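Local coordinates for protein shikimate dehydrogenase (NADP(+)) (Thermus thermophilus, PDB 2D5C) that catalyses the reversible NADPH-linked reduction of 3-dehydroshikimate to shikimate in the chorismate pathway leading to aromatic amino acids, at residues 166-178 against 191-205. Numbering follows the deposited sequence.
Sequences LEKAREARLLVNA and LPAELFPEEGAAVDL. With SO4 (sulfate ion), chain C.
Strands 174-177 and 201-204 pair in parallel, their axes 4.6 Å apart and 13° from alignment, with five backbone hydrogen bonds running from Ala-201 N to Arg-173 O through to Leu-205 N to Asn-177 O. On the face carrying Leu-175, its CD2 meets Leu-191 CD2 tip to tip at 3.4 Å, a tight approach; with CG anti to the backbone N (chi1 -177°), the Leu-175 side chain extends toward Leu-191 and CD2 is the branch that touches. Leu-191 CD2 also lies over the Phe-196 ring, 3.6 Å above its plane, while Leu-191 CD1 presses on Leu-166. Farther along this face, Asn-177 ND2 donates to Asp-204 OD1 at 2.8 Å, arriving from above the carboxylate plane; Thr-179 and Thr-212 hold the other oxygens, Asn-177 OD1 and Asp-204 OD2. At the strand entrance the Arg-173 chain bends at chi2, bringing its guanidinium face under Glu-199 CG, which lies 3.4 Å from Arg-173 CZ, with the carboxylate plane only 12° off; the salt bridge, Arg-173 NE to Glu-199 OE2 at 3.6 Å, is charge attraction alone. With an alanine here, the Glu-199 carboxylate would probably lose this countercharge and its CG the flat group stacked on it. The pair sits inside the parallel Rossmann sheet, between strands 119-122 and 224-226: helix 126-137 covers Leu-174, Val-176 and NADP(+)-binding Leu-205, whereas helix 213-220 packs against Phe-196, Ala-202 and Asp-204.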
# COMPACT_ATOMS: atom_id res chain seq x y z
N LEU A 166 -2.58 -21.19 34.83
CA LEU A 166 -3.15 -22.15 33.90
C LEU A 166 -4.43 -22.89 34.29
O LEU A 166 -5.25 -23.21 33.42
CB LEU A 166 -2.09 -23.16 33.48
CG LEU A 166 -2.43 -24.06 32.29
CD1 LEU A 166 -2.61 -23.21 31.04
CD2 LEU A 166 -1.31 -25.06 32.08
N GLU A 167 -4.62 -23.16 35.58
CA GLU A 167 -5.81 -23.91 36.01
C GLU A 167 -7.13 -23.16 35.80
O GLU A 167 -8.20 -23.76 35.86
CB GLU A 167 -5.68 -24.36 37.47
CG GLU A 167 -5.83 -23.29 38.54
CD GLU A 167 -4.51 -22.72 39.02
OE1 GLU A 167 -4.51 -22.03 40.06
OE2 GLU A 167 -3.47 -22.96 38.36
N LYS A 168 -7.05 -21.86 35.53
CA LYS A 168 -8.25 -21.08 35.29
C LYS A 168 -8.86 -21.49 33.95
O LYS A 168 -9.97 -21.07 33.61
CB LYS A 168 -7.92 -19.59 35.27
CG LYS A 168 -7.72 -19.01 36.66
CD LYS A 168 -9.05 -18.87 37.39
CE LYS A 168 -9.94 -17.84 36.71
NZ LYS A 168 -11.20 -17.58 37.47
N ALA A 169 -8.15 -22.32 33.19
CA ALA A 169 -8.66 -22.77 31.90
C ALA A 169 -9.98 -23.53 32.09
O ALA A 169 -10.81 -23.59 31.19
CB ALA A 169 -7.63 -23.69 31.20
N ARG A 170 -10.17 -24.10 33.28
CA ARG A 170 -11.40 -24.85 33.56
C ARG A 170 -12.61 -23.94 33.62
O ARG A 170 -13.75 -24.41 33.49
CB ARG A 170 -11.26 -25.61 34.89
CG ARG A 170 -10.25 -26.74 34.85
CD ARG A 170 -10.00 -27.35 36.23
NE ARG A 170 -9.64 -26.34 37.22
CZ ARG A 170 -9.05 -26.61 38.38
NH1 ARG A 170 -8.73 -27.86 38.70
NH2 ARG A 170 -8.77 -25.62 39.23
N GLU A 171 -12.38 -22.65 33.79
CA GLU A 171 -13.46 -21.67 33.87
C GLU A 171 -13.65 -20.84 32.60
O GLU A 171 -14.53 -19.99 32.53
CB GLU A 171 -13.24 -20.74 35.05
CG GLU A 171 -13.22 -21.46 36.38
CD GLU A 171 -12.53 -20.65 37.46
OE1 GLU A 171 -12.90 -19.48 37.65
OE2 GLU A 171 -11.63 -21.21 38.13
N ALA A 172 -12.82 -21.09 31.59
CA ALA A 172 -12.93 -20.34 30.34
C ALA A 172 -14.02 -20.96 29.49
O ALA A 172 -14.32 -22.15 29.63
CB ALA A 172 -11.61 -20.38 29.59
N ARG A 173 -14.62 -20.16 28.61
CA ARG A 173 -15.66 -20.63 27.70
C ARG A 173 -15.10 -20.77 26.30
O ARG A 173 -15.66 -21.48 25.46
CB ARG A 173 -16.86 -19.68 27.70
CG ARG A 173 -17.76 -19.89 28.90
CD ARG A 173 -18.41 -21.27 28.85
NE ARG A 173 -18.71 -21.79 30.18
CZ ARG A 173 -17.89 -22.55 30.90
NH1 ARG A 173 -16.70 -22.89 30.42
NH2 ARG A 173 -18.24 -22.95 32.11
N LEU A 174 -14.00 -20.07 26.04
CA LEU A 174 -13.34 -20.13 24.75
C LEU A 174 -11.86 -20.28 25.07
O LEU A 174 -11.29 -19.46 25.79
CB LEU A 174 -13.54 -18.85 23.95
CG LEU A 174 -12.76 -18.78 22.63
CD1 LEU A 174 -13.15 -19.95 21.72
CD2 LEU A 174 -13.03 -17.45 21.96
N LEU A 175 -11.24 -21.33 24.55
CA LEU A 175 -9.83 -21.57 24.81
C LEU A 175 -9.10 -21.56 23.47
O LEU A 175 -9.49 -22.27 22.55
CB LEU A 175 -9.68 -22.94 25.50
CG LEU A 175 -8.32 -23.44 25.95
CD1 LEU A 175 -7.68 -22.45 26.93
CD2 LEU A 175 -8.52 -24.80 26.60
N VAL A 176 -8.04 -20.76 23.36
CA VAL A 176 -7.30 -20.68 22.11
C VAL A 176 -5.84 -21.04 22.31
O VAL A 176 -5.16 -20.45 23.15
CB VAL A 176 -7.36 -19.24 21.50
CG1 VAL A 176 -6.59 -19.20 20.19
CG2 VAL A 176 -8.80 -18.83 21.27
N ASN A 177 -5.34 -22.02 21.57
CA ASN A 177 -3.93 -22.34 21.70
C ASN A 177 -3.12 -21.49 20.74
O ASN A 177 -3.22 -21.66 19.53
CB ASN A 177 -3.62 -23.81 21.41
CG ASN A 177 -2.13 -24.08 21.41
OD1 ASN A 177 -1.40 -23.58 22.29
ND2 ASN A 177 -1.65 -24.87 20.45
N ALA A 178 -2.34 -20.56 21.30
CA ALA A 178 -1.49 -19.69 20.52
C ALA A 178 -0.03 -19.97 20.89
O ALA A 178 0.84 -19.11 20.72
CB ALA A 178 -1.85 -18.21 20.79
N LEU A 191 -2.01 -27.95 27.43
CA LEU A 191 -2.87 -28.04 28.59
C LEU A 191 -3.18 -29.47 29.03
O LEU A 191 -3.59 -30.29 28.22
CB LEU A 191 -4.19 -27.32 28.24
CG LEU A 191 -5.19 -26.96 29.33
CD1 LEU A 191 -4.68 -25.76 30.10
CD2 LEU A 191 -6.53 -26.62 28.69
N PRO A 192 -2.96 -29.79 30.32
CA PRO A 192 -3.25 -31.14 30.82
C PRO A 192 -4.75 -31.36 30.60
O PRO A 192 -5.53 -30.43 30.80
CB PRO A 192 -2.94 -31.04 32.32
CG PRO A 192 -1.90 -29.97 32.38
CD PRO A 192 -2.39 -28.95 31.39
N ALA A 193 -5.15 -32.56 30.19
CA ALA A 193 -6.56 -32.88 29.93
C ALA A 193 -7.54 -32.45 31.03
O ALA A 193 -8.65 -31.96 30.73
CB ALA A 193 -6.72 -34.38 29.66
N GLU A 194 -7.15 -32.62 32.28
CA GLU A 194 -8.00 -32.26 33.41
C GLU A 194 -8.21 -30.75 33.61
O GLU A 194 -9.00 -30.35 34.47
CB GLU A 194 -7.46 -32.87 34.72
CG GLU A 194 -6.04 -32.44 35.08
CD GLU A 194 -5.66 -32.84 36.51
OE1 GLU A 194 -6.25 -33.80 37.04
OE2 GLU A 194 -4.76 -32.20 37.09
N LEU A 195 -7.50 -29.92 32.85
CA LEU A 195 -7.66 -28.47 32.99
C LEU A 195 -8.60 -27.88 31.94
O LEU A 195 -8.89 -26.68 31.95
CB LEU A 195 -6.30 -27.76 32.94
CG LEU A 195 -5.35 -28.08 34.11
CD1 LEU A 195 -4.14 -27.15 34.05
CD2 LEU A 195 -6.08 -27.91 35.43
N PHE A 196 -9.09 -28.73 31.04
CA PHE A 196 -10.04 -28.25 30.03
C PHE A 196 -11.40 -27.98 30.67
O PHE A 196 -11.76 -28.64 31.65
CB PHE A 196 -10.27 -29.30 28.93
CG PHE A 196 -9.17 -29.37 27.88
CD1 PHE A 196 -7.95 -29.97 28.17
CD2 PHE A 196 -9.38 -28.84 26.61
CE1 PHE A 196 -6.95 -30.04 27.20
CE2 PHE A 196 -8.38 -28.91 25.63
CZ PHE A 196 -7.16 -29.51 25.92
N PRO A 197 -12.16 -27.01 30.14
CA PRO A 197 -13.48 -26.71 30.70
C PRO A 197 -14.43 -27.83 30.22
O PRO A 197 -14.15 -28.45 29.19
CB PRO A 197 -13.81 -25.36 30.09
CG PRO A 197 -13.23 -25.49 28.69
CD PRO A 197 -11.84 -26.07 29.05
N GLU A 198 -15.52 -28.10 30.95
CA GLU A 198 -16.45 -29.16 30.54
C GLU A 198 -17.45 -28.65 29.48
O GLU A 198 -18.26 -29.42 28.95
CB GLU A 198 -17.22 -29.74 31.75
CG GLU A 198 -16.39 -30.38 32.88
CD GLU A 198 -15.78 -31.73 32.55
OE1 GLU A 198 -16.40 -32.55 31.81
OE2 GLU A 198 -14.67 -31.98 33.06
N GLU A 199 -17.39 -27.36 29.18
CA GLU A 199 -18.27 -26.77 28.17
C GLU A 199 -17.65 -25.52 27.54
O GLU A 199 -16.90 -24.79 28.18
CB GLU A 199 -19.63 -26.41 28.76
CG GLU A 199 -19.63 -25.13 29.58
CD GLU A 199 -21.04 -24.59 29.83
OE1 GLU A 199 -21.68 -25.03 30.80
OE2 GLU A 199 -21.50 -23.73 29.05
N GLY A 200 -17.98 -25.29 26.27
CA GLY A 200 -17.45 -24.14 25.57
C GLY A 200 -16.86 -24.49 24.21
O GLY A 200 -17.33 -25.42 23.55
N ALA A 201 -15.84 -23.74 23.80
CA ALA A 201 -15.19 -23.96 22.51
C ALA A 201 -13.66 -23.85 22.59
O ALA A 201 -13.12 -23.24 23.53
CB ALA A 201 -15.73 -22.96 21.47
N ALA A 202 -12.97 -24.44 21.62
CA ALA A 202 -11.51 -24.40 21.57
C ALA A 202 -11.04 -24.21 20.14
O ALA A 202 -11.62 -24.75 19.20
CB ALA A 202 -10.92 -25.69 22.15
N VAL A 203 -9.99 -23.41 19.98
CA VAL A 203 -9.42 -23.14 18.67
C VAL A 203 -7.92 -23.31 18.76
O VAL A 203 -7.31 -22.90 19.74
CB VAL A 203 -9.73 -21.69 18.22
CG1 VAL A 203 -9.15 -21.43 16.84
CG2 VAL A 203 -11.25 -21.45 18.24
N ASP A 204 -7.33 -23.97 17.76
CA ASP A 204 -5.88 -24.19 17.77
C ASP A 204 -5.28 -23.52 16.53
O ASP A 204 -5.75 -23.75 15.42
CB ASP A 204 -5.55 -25.70 17.77
CG ASP A 204 -4.12 -26.00 18.22
OD1 ASP A 204 -3.27 -25.09 18.15
OD2 ASP A 204 -3.82 -27.15 18.64
N LEU A 205 -4.26 -22.68 16.72
CA LEU A 205 -3.61 -22.02 15.61
C LEU A 205 -2.63 -22.98 14.92
O LEU A 205 -2.29 -22.79 13.76
CB LEU A 205 -2.84 -20.77 16.09
CG LEU A 205 -3.63 -19.72 16.86
CD1 LEU A 205 -2.85 -18.40 16.91
CD2 LEU A 205 -4.97 -19.50 16.20
S SO4 C . -1.99 -34.96 30.42
O1 SO4 C . -3.49 -34.66 29.89
O2 SO4 C . -1.99 -34.54 31.81
O3 SO4 C . -1.70 -36.23 30.28
O4 SO4 C . -1.18 -34.04 29.66